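Local atomic coordinates of outer surface protein (Borrelia burgdorferi, PDB entry 2YN7), a protein that is an outer surface lipoprotein associated with the infectious phenotype of the Lyme disease agent, its precise molecular function not being established. Residues F31-T36 and E77-Y82; D38-K43 and K91-G96. One frame throughout, in Å; residues are numbered along the deposited sequence.

Contact 1. Residues F31-T36 and E77-Y82; sequences FGFRET and ERNKFY
Phe-33 lays one corner of its ring against the base of the Tyr-82 side chain, CE2 coming to 3.5 Å from CD2 of Tyr-82, while CZ rests by the Tyr-82 CB. The ring planes are inclined at 54° with centroids 5.5 Å apart, so the two rings meet obliquely.

The polar half of the contact centres on Glu-35. Arg-78 grips its carboxylate side-on with two nitrogens: NH2 donates to the syn lone pair of OE1 at 2.8 Å, and NE reaches OE2 at 2.5 Å from the syn side. Carboxylate and guanidinium are nearly coplanar, their planes 28° apart, which suits a side-on, two-nitrogen salt bridge. OE2 also accepts from Tyr-82 OH at 2.5 Å, through its anti lone pair, so three bonds fix the rotation of the carboxylate, which stands nearly perpendicular to the tyrosine ring. CG of Glu-35 is anti to the backbone N (chi1 159°) and the chain stays extended beyond it, which carries the carboxylate to Arg-78 and Tyr-82. The ion pair is buried, and NH1 of Arg-78 is held in turn by the carbonyls of Leu-67 and Ser-69.

The contact thus fastens the loop following helix 8-26 onto helix 72-84, whose Glu-77 and Phe-81 pack on helix 109-145, while Phe-33 also touches Ile-92 of helix 89-102.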
ATOM      1  N   PHE A  31      -2.086  -6.388 -16.289  1.00 66.70           N
ATOM      2  CA  PHE A  31      -2.045  -6.212 -17.726  1.00 60.38           C
ATOM      3  C   PHE A  31      -0.924  -6.967 -18.384  1.00 58.64           C
ATOM      4  O   PHE A  31      -0.266  -6.486 -19.272  1.00 60.42           O
ATOM      5  CB  PHE A  31      -2.023  -4.733 -18.103  1.00 56.53           C
ATOM      6  N   GLY A  32      -0.689  -8.167 -17.920  1.00 55.36           N
ATOM      7  CA  GLY A  32       0.546  -8.829 -18.215  1.00 57.11           C
ATOM      8  C   GLY A  32       1.739  -8.138 -17.590  1.00 58.29           C
ATOM      9  O   GLY A  32       2.740  -7.905 -18.237  1.00 56.50           O
ATOM     10  N   PHE A  33       1.616  -7.797 -16.318  1.00 53.35           N
ATOM     11  CA  PHE A  33       2.773  -7.395 -15.522  1.00 48.95           C
ATOM     12  C   PHE A  33       3.358  -8.680 -15.004  1.00 49.13           C
ATOM     13  O   PHE A  33       2.635  -9.531 -14.487  1.00 52.60           O
ATOM     14  CB  PHE A  33       2.367  -6.490 -14.346  1.00 43.66           C
ATOM     15  CG  PHE A  33       3.466  -6.243 -13.339  1.00 39.63           C
ATOM     16  CD1 PHE A  33       4.408  -5.243 -13.545  1.00 36.17           C
ATOM     17  CD2 PHE A  33       3.531  -6.984 -12.152  1.00 39.13           C
ATOM     18  CE1 PHE A  33       5.405  -5.009 -12.615  1.00 34.56           C
ATOM     19  CE2 PHE A  33       4.540  -6.762 -11.225  1.00 33.47           C
ATOM     20  CZ  PHE A  33       5.471  -5.766 -11.456  1.00 33.26           C
ATOM     21  N   ARG A  34       4.663  -8.828 -15.151  1.00 50.49           N
ATOM     22  CA  ARG A  34       5.307 -10.025 -14.671  1.00 51.10           C
ATOM     23  C   ARG A  34       6.405  -9.663 -13.675  1.00 48.06           C
ATOM     24  O   ARG A  34       7.196  -8.746 -13.902  1.00 50.53           O
ATOM     25  CB  ARG A  34       5.837 -10.865 -15.839  1.00 58.33           C
ATOM     26  CG  ARG A  34       6.154 -12.308 -15.481  1.00 65.50           C
ATOM     27  CD  ARG A  34       4.911 -13.083 -15.044  1.00 71.11           C
ATOM     28  NE  ARG A  34       5.047 -13.604 -13.679  1.00 77.23           N
ATOM     29  CZ  ARG A  34       5.894 -14.565 -13.296  1.00 84.18           C
ATOM     30  NH1 ARG A  34       6.713 -15.150 -14.176  1.00 79.07           N
ATOM     31  NH2 ARG A  34       5.920 -14.945 -12.017  1.00 83.84           N
ATOM     32  N   GLU A  35       6.411 -10.366 -12.553  1.00 40.30           N
ATOM     33  CA  GLU A  35       7.465 -10.260 -11.568  1.00 39.59           C
ATOM     34  C   GLU A  35       8.740 -10.806 -12.191  1.00 40.24           C
ATOM     35  O   GLU A  35       8.766 -11.869 -12.814  1.00 38.39           O
ATOM     36  CB  GLU A  35       7.062 -11.059 -10.321  1.00 36.28           C
ATOM     37  CG  GLU A  35       8.150 -11.491  -9.378  1.00 31.42           C
ATOM     38  CD  GLU A  35       7.569 -12.082  -8.090  1.00 31.75           C
ATOM     39  OE1 GLU A  35       7.174 -13.262  -8.090  1.00 29.25           O
ATOM     40  OE2 GLU A  35       7.505 -11.372  -7.054  1.00 30.47           O
ATOM     41  N   THR A  36       9.811 -10.061 -12.040  1.00 39.26           N
ATOM     42  CA  THR A  36      11.099 -10.581 -12.442  1.00 39.52           C
ATOM     43  C   THR A  36      11.537 -11.805 -11.589  1.00 38.13           C
ATOM     44  O   THR A  36      10.958 -12.074 -10.524  1.00 36.54           O
ATOM     45  CB  THR A  36      12.086  -9.421 -12.520  1.00 39.37           C
ATOM     46  OG1 THR A  36      12.929  -9.619 -13.653  1.00 50.07           O
ATOM     47  CG2 THR A  36      12.889  -9.268 -11.284  1.00 35.28           C
ATOM     48  N   GLU A  77       1.038 -11.368  -2.053  1.00 24.78           N
ATOM     49  CA  GLU A  77       1.533 -10.278  -1.244  1.00 26.27           C
ATOM     50  C   GLU A  77       2.585  -9.433  -1.941  1.00 23.84           C
ATOM     51  O   GLU A  77       2.447  -8.228  -1.983  1.00 23.92           O
ATOM     52  CB  GLU A  77       1.987 -10.722   0.146  1.00 27.93           C
ATOM     53  CG  GLU A  77       0.785 -10.671   1.051  1.00 34.06           C
ATOM     54  CD  GLU A  77       1.059  -9.989   2.355  1.00 36.78           C
ATOM     55  OE1 GLU A  77       2.225  -9.815   2.739  1.00 39.33           O
ATOM     56  OE2 GLU A  77       0.081  -9.656   3.006  1.00 42.46           O
ATOM     57  N   ARG A  78       3.624 -10.050  -2.482  1.00 22.68           N
ATOM     58  CA  ARG A  78       4.527  -9.284  -3.346  1.00 23.39           C
ATOM     59  C   ARG A  78       3.737  -8.483  -4.390  1.00 21.97           C
ATOM     60  O   ARG A  78       4.082  -7.354  -4.639  1.00 22.73           O
ATOM     61  CB  ARG A  78       5.577 -10.149  -4.030  1.00 20.59           C
ATOM     62  CG  ARG A  78       6.473 -10.907  -3.085  1.00 22.79           C
ATOM     63  CD  ARG A  78       7.640 -11.558  -3.800  1.00 23.36           C
ATOM     64  NE  ARG A  78       7.240 -12.527  -4.837  1.00 22.79           N
ATOM     65  CZ  ARG A  78       7.067 -13.835  -4.629  1.00 24.80           C
ATOM     66  NH1 ARG A  78       7.236 -14.357  -3.408  1.00 21.70           N
ATOM     67  NH2 ARG A  78       6.751 -14.638  -5.659  1.00 25.26           N
ATOM     68  N   ASN A  79       2.688  -9.053  -4.987  1.00 24.47           N
ATOM     69  CA  ASN A  79       1.893  -8.308  -5.985  1.00 24.07           C
ATOM     70  C   ASN A  79       1.195  -7.046  -5.429  1.00 22.74           C
ATOM     71  O   ASN A  79       0.933  -6.106  -6.172  1.00 21.31           O
ATOM     72  CB  ASN A  79       0.929  -9.226  -6.752  1.00 30.21           C
ATOM     73  CG  ASN A  79       1.598  -9.910  -7.969  1.00 37.00           C
ATOM     74  OD1 ASN A  79       2.117  -9.243  -8.865  1.00 38.04           O
ATOM     75  ND2 ASN A  79       1.580 -11.245  -7.999  1.00 37.26           N
ATOM     76  N   LYS A  80       0.933  -7.019  -4.116  1.00 22.06           N
ATOM     77  CA  LYS A  80       0.491  -5.810  -3.411  1.00 21.80           C
ATOM     78  C   LYS A  80       1.590  -4.791  -3.294  1.00 20.82           C
ATOM     79  O   LYS A  80       1.313  -3.599  -3.361  1.00 22.19           O
ATOM     80  CB  LYS A  80       0.030  -6.092  -1.985  1.00 24.79           C
ATOM     81  CG  LYS A  80      -0.775  -7.358  -1.799  1.00 28.00           C
ATOM     82  CD  LYS A  80      -2.188  -7.023  -1.479  1.00 30.10           C
ATOM     83  CE  LYS A  80      -2.883  -8.224  -0.896  1.00 31.87           C
ATOM     84  NZ  LYS A  80      -4.000  -8.393  -1.880  1.00 35.16           N
ATOM     85  N   PHE A  81       2.831  -5.231  -3.072  1.00 19.61           N
ATOM     86  CA  PHE A  81       3.905  -4.279  -3.086  1.00 20.15           C
ATOM     87  C   PHE A  81       3.987  -3.567  -4.458  1.00 19.88           C
ATOM     88  O   PHE A  81       4.168  -2.343  -4.516  1.00 18.57           O
ATOM     89  CB  PHE A  81       5.269  -4.863  -2.614  1.00 20.11           C
ATOM     90  CG  PHE A  81       6.296  -3.807  -2.337  1.00 19.87           C
ATOM     91  CD1 PHE A  81       6.192  -2.989  -1.198  1.00 20.73           C
ATOM     92  CD2 PHE A  81       7.342  -3.563  -3.249  1.00 21.15           C
ATOM     93  CE1 PHE A  81       7.108  -1.953  -0.949  1.00 20.35           C
ATOM     94  CE2 PHE A  81       8.284  -2.547  -3.003  1.00 21.61           C
ATOM     95  CZ  PHE A  81       8.151  -1.732  -1.855  1.00 22.69           C
ATOM     96  N   TYR A  82       3.845  -4.335  -5.542  1.00 20.24           N
ATOM     97  CA  TYR A  82       3.985  -3.821  -6.911  1.00 19.77           C
ATOM     98  C   TYR A  82       2.803  -2.927  -7.247  1.00 20.67           C
ATOM     99  O   TYR A  82       2.971  -1.901  -7.888  1.00 21.45           O
ATOM    100  CB  TYR A  82       4.127  -4.971  -7.943  1.00 19.17           C
ATOM    101  CG  TYR A  82       5.167  -6.006  -7.597  1.00 18.06           C
ATOM    102  CD1 TYR A  82       6.391  -5.637  -6.977  1.00 19.03           C
ATOM    103  CD2 TYR A  82       4.937  -7.355  -7.843  1.00 17.14           C
ATOM    104  CE1 TYR A  82       7.351  -6.607  -6.634  1.00 18.13           C
ATOM    105  CE2 TYR A  82       5.885  -8.314  -7.541  1.00 16.67           C
ATOM    106  CZ  TYR A  82       7.084  -7.950  -6.933  1.00 18.49           C
ATOM    107  OH  TYR A  82       8.018  -8.929  -6.630  1.00 17.69           O
TER

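Contact 2. Residues D38-K43 and K91-G96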
ATOM      1  N   ASP A  38      14.305 -12.525  -9.891  1.00 35.34           N
ATOM      2  CA  ASP A  38      14.958 -12.171  -8.636  1.00 29.79           C
ATOM      3  C   ASP A  38      14.063 -11.254  -7.810  1.00 28.62           C
ATOM      4  O   ASP A  38      14.526 -10.599  -6.860  1.00 25.60           O
ATOM      5  CB  ASP A  38      16.336 -11.538  -8.897  1.00 29.90           C
ATOM      6  CG  ASP A  38      16.258 -10.146  -9.529  1.00 30.81           C
ATOM      7  OD1 ASP A  38      15.178  -9.698  -9.971  1.00 30.41           O
ATOM      8  OD2 ASP A  38      17.303  -9.476  -9.566  1.00 33.72           O
ATOM      9  N   GLN A  39      12.784 -11.204  -8.192  1.00 26.29           N
ATOM     10  CA  GLN A  39      11.789 -10.367  -7.516  1.00 26.74           C
ATOM     11  C   GLN A  39      12.215  -8.881  -7.362  1.00 26.57           C
ATOM     12  O   GLN A  39      12.024  -8.281  -6.293  1.00 25.31           O
ATOM     13  CB  GLN A  39      11.397 -10.980  -6.154  1.00 25.35           C
ATOM     14  CG  GLN A  39      10.712 -12.334  -6.280  1.00 25.58           C
ATOM     15  CD  GLN A  39      10.697 -13.139  -4.977  1.00 25.82           C
ATOM     16  OE1 GLN A  39      10.514 -14.348  -5.016  1.00 25.60           O
ATOM     17  NE2 GLN A  39      10.879 -12.476  -3.826  1.00 25.29           N
ATOM     18  N   PHE A  40      12.756  -8.307  -8.445  1.00 25.88           N
ATOM     19  CA  PHE A  40      13.166  -6.892  -8.511  1.00 24.93           C
ATOM     20  C   PHE A  40      14.264  -6.603  -7.499  1.00 24.57           C
ATOM     21  O   PHE A  40      14.281  -5.551  -6.825  1.00 25.09           O
ATOM     22  CB  PHE A  40      11.953  -5.968  -8.352  1.00 25.75           C
ATOM     23  CG  PHE A  40      10.943  -6.105  -9.472  1.00 26.33           C
ATOM     24  CD1 PHE A  40      11.189  -5.537 -10.728  1.00 26.51           C
ATOM     25  CD2 PHE A  40       9.754  -6.816  -9.277  1.00 24.54           C
ATOM     26  CE1 PHE A  40      10.244  -5.678 -11.760  1.00 27.92           C
ATOM     27  CE2 PHE A  40       8.815  -6.947 -10.300  1.00 26.37           C
ATOM     28  CZ  PHE A  40       9.058  -6.377 -11.546  1.00 25.87           C
ATOM     29  N   LYS A  41      15.168  -7.574  -7.384  1.00 23.96           N
ATOM     30  CA  LYS A  41      16.323  -7.516  -6.483  1.00 24.97           C
ATOM     31  C   LYS A  41      15.948  -7.682  -5.003  1.00 23.95           C
ATOM     32  O   LYS A  41      16.734  -7.432  -4.117  1.00 25.50           O
ATOM     33  CB  LYS A  41      17.159  -6.251  -6.768  1.00 27.10           C
ATOM     34  CG  LYS A  41      17.690  -6.224  -8.205  1.00 27.72           C
ATOM     35  CD  LYS A  41      18.916  -5.338  -8.354  1.00 30.78           C
ATOM     36  CE  LYS A  41      19.734  -5.687  -9.605  1.00 29.35           C
ATOM     37  NZ  LYS A  41      18.816  -6.163 -10.679  1.00 28.44           N
ATOM     38  N   MET A  42      14.762  -8.174  -4.733  1.00 24.60           N
ATOM     39  CA  MET A  42      14.295  -8.327  -3.386  1.00 23.79           C
ATOM     40  C   MET A  42      14.064  -9.756  -2.950  1.00 22.77           C
ATOM     41  O   MET A  42      13.787 -10.003  -1.843  1.00 22.36           O
ATOM     42  CB  MET A  42      13.115  -7.412  -3.120  1.00 22.88           C
ATOM     43  CG  MET A  42      13.456  -5.933  -3.122  1.00 24.50           C
ATOM     44  SD  MET A  42      12.093  -4.823  -2.868  1.00 24.90           S
ATOM     45  CE  MET A  42      11.225  -4.930  -4.375  1.00 20.94           C
ATOM     46  N   LYS A  43      14.155 -10.693  -3.851  1.00 24.23           N
ATOM     47  CA  LYS A  43      14.152 -12.079  -3.445  1.00 26.35           C
ATOM     48  C   LYS A  43      15.203 -12.388  -2.391  1.00 26.31           C
ATOM     49  O   LYS A  43      14.899 -12.896  -1.359  1.00 27.01           O
ATOM     50  CB  LYS A  43      14.298 -13.017  -4.604  1.00 26.63           C
ATOM     51  CG  LYS A  43      14.040 -14.425  -4.169  1.00 30.72           C
ATOM     52  CD  LYS A  43      13.802 -15.344  -5.322  1.00 33.37           C
ATOM     53  CE  LYS A  43      14.927 -16.319  -5.413  1.00 36.91           C
ATOM     54  NZ  LYS A  43      16.195 -15.719  -5.819  1.00 37.63           N
ATOM     55  N   LYS A  91      10.477   1.547 -11.461  1.00 20.87           N
ATOM     56  CA  LYS A  91      10.409   2.088 -10.134  1.00 22.31           C
ATOM     57  C   LYS A  91      10.588   1.010  -9.076  1.00 21.82           C
ATOM     58  O   LYS A  91      11.326   1.203  -8.159  1.00 23.35           O
ATOM     59  CB  LYS A  91       9.135   2.846  -9.929  1.00 22.26           C
ATOM     60  CG  LYS A  91       9.059   3.553  -8.630  1.00 22.46           C
ATOM     61  CD  LYS A  91       7.800   4.358  -8.599  1.00 23.17           C
ATOM     62  CE  LYS A  91       7.240   4.445  -7.217  1.00 23.91           C
ATOM     63  NZ  LYS A  91       6.704   5.765  -6.879  1.00 25.32           N
ATOM     64  N   ILE A  92       9.938  -0.133  -9.254  1.00 22.35           N
ATOM     65  CA  ILE A  92      10.123  -1.264  -8.332  1.00 21.97           C
ATOM     66  C   ILE A  92      11.564  -1.756  -8.323  1.00 23.00           C
ATOM     67  O   ILE A  92      12.174  -1.941  -7.249  1.00 22.27           O
ATOM     68  CB  ILE A  92       9.135  -2.405  -8.635  1.00 21.58           C
ATOM     69  CG1 ILE A  92       7.728  -1.821  -8.658  1.00 19.64           C
ATOM     70  CG2 ILE A  92       9.252  -3.513  -7.592  1.00 20.31           C
ATOM     71  CD1 ILE A  92       6.680  -2.712  -9.240  1.00 18.04           C
ATOM     72  N   GLU A  93      12.131  -1.888  -9.515  1.00 22.85           N
ATOM     73  CA  GLU A  93      13.544  -2.273  -9.651  1.00 25.27           C
ATOM     74  C   GLU A  93      14.465  -1.275  -8.973  1.00 21.62           C
ATOM     75  O   GLU A  93      15.409  -1.669  -8.300  1.00 21.02           O
ATOM     76  CB  GLU A  93      13.938  -2.450 -11.142  1.00 28.90           C
ATOM     77  CG  GLU A  93      14.750  -3.720 -11.426  1.00 33.67           C
ATOM     78  CD  GLU A  93      16.222  -3.560 -11.082  1.00 42.65           C
ATOM     79  OE1 GLU A  93      16.684  -2.390 -10.931  1.00 43.95           O
ATOM     80  OE2 GLU A  93      16.926  -4.600 -10.960  1.00 44.06           O
ATOM     81  N   GLN A  94      14.190   0.010  -9.168  1.00 20.77           N
ATOM     82  CA  GLN A  94      15.030   1.085  -8.601  1.00 20.83           C
ATOM     83  C   GLN A  94      14.946   1.055  -7.054  1.00 21.50           C
ATOM     84  O   GLN A  94      15.951   1.269  -6.359  1.00 21.79           O
ATOM     85  CB  GLN A  94      14.658   2.467  -9.196  1.00 19.25           C
ATOM     86  CG  GLN A  94      15.150   2.676 -10.635  1.00 21.45           C
ATOM     87  CD  GLN A  94      14.252   3.589 -11.507  1.00 20.98           C
ATOM     88  OE1 GLN A  94      13.293   4.195 -11.036  1.00 22.27           O
ATOM     89  NE2 GLN A  94      14.575   3.682 -12.770  1.00 19.08           N
ATOM     90  N   PHE A  95      13.753   0.752  -6.530  1.00 20.65           N
ATOM     91  CA  PHE A  95      13.569   0.590  -5.096  1.00 20.33           C
ATOM     92  C   PHE A  95      14.250  -0.698  -4.631  1.00 19.10           C
ATOM     93  O   PHE A  95      14.947  -0.689  -3.635  1.00 17.11           O
ATOM     94  CB  PHE A  95      12.068   0.599  -4.730  1.00 21.33           C
ATOM     95  CG  PHE A  95      11.795   0.595  -3.255  1.00 22.13           C
ATOM     96  CD1 PHE A  95      11.663  -0.603  -2.564  1.00 23.20           C
ATOM     97  CD2 PHE A  95      11.665   1.802  -2.542  1.00 22.82           C
ATOM     98  CE1 PHE A  95      11.407  -0.595  -1.194  1.00 23.94           C
ATOM     99  CE2 PHE A  95      11.408   1.803  -1.182  1.00 22.82           C
ATOM    100  CZ  PHE A  95      11.288   0.604  -0.509  1.00 22.47           C
ATOM    101  N   GLY A  96      14.062  -1.796  -5.361  1.00 18.01           N
ATOM    102  CA  GLY A  96      14.684  -3.061  -4.991  1.00 18.02           C
ATOM    103  C   GLY A  96      16.210  -3.004  -4.884  1.00 18.51           C
ATOM    104  O   GLY A  96      16.813  -3.694  -4.056  1.00 15.92           O
TER
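Apolar packing joins Phe-40 to Ile-92: CG2 of the isoleucine comes to 3.6 Å from CG of Phe-40, and its CB lies over one face of the ring, displaced toward the rim. The CD1 side of the same ring approaches CG of Glu-93 at 4.1 Å. Met-42 supplies a second apolar arm, bent at chi3 (-72°), which turns CE back toward Ile-92 CG2, 4.0 Å away. SD of Met-42 sits at the edge of the Phe-95 ring, near its plane, 4.3 Å from CD1 of Phe-95.

Backbone contact is made at Gly-96. Its CA lies 3.1 Å from the carbonyl O of Phe-40, and the angle at the hydrogen, 164°, supports a CA-H...O interaction. Gly-96, with no side chain, lets the turn and the helix backbone come this close. CG of Met-42 packs against the same CA.

Charge pairing closes the outer side. NZ of Lys-41 makes a salt bridge with OE2 of Glu-93, modelled very short at 2.5 Å; the glutamate chain bends at chi2 (-80°) to bring its carboxylate there. Asp-38 OD2 extends the network as a long, weaker partner of the same NZ at 3.8 Å. The lysine would be expected to ease the repulsion between the two carboxylates.

Gln-39 to Met-42 form a type I' beta turn, with positive phi at its two central residues, Phe-40 and Lys-41, and a Met-42 N to Gln-39 O hydrogen bond. This is a turn seated against a helix through a glycine, within the largely helical BbCRASP-1-type domain that forms the C-terminal part of the protein.

From the N terminus, the chain leaves helix 8-26 and runs through 31-36 and then 38-43, both in the long loop before helix 72-84. Contact 1 closes back on this loop from 77-82, and contact 2 from 91-96 on the following helix, 89-102. The segments alternate along the sequence, so the two closures cross, with their centres about 11 Å apart. They meet directly: Tyr-82 joins Phe-40 edge-to-face, with CE1 of Tyr-82 3.6 Å from CD2 of Phe-40, and CD1 of Tyr-82 touches CG2 of Ile-92. Phe-81 meets Phe-95. Together, the contacts bind one loop to two consecutive helices, with Tyr-82, Phe-40 and Ile-92 at the junction.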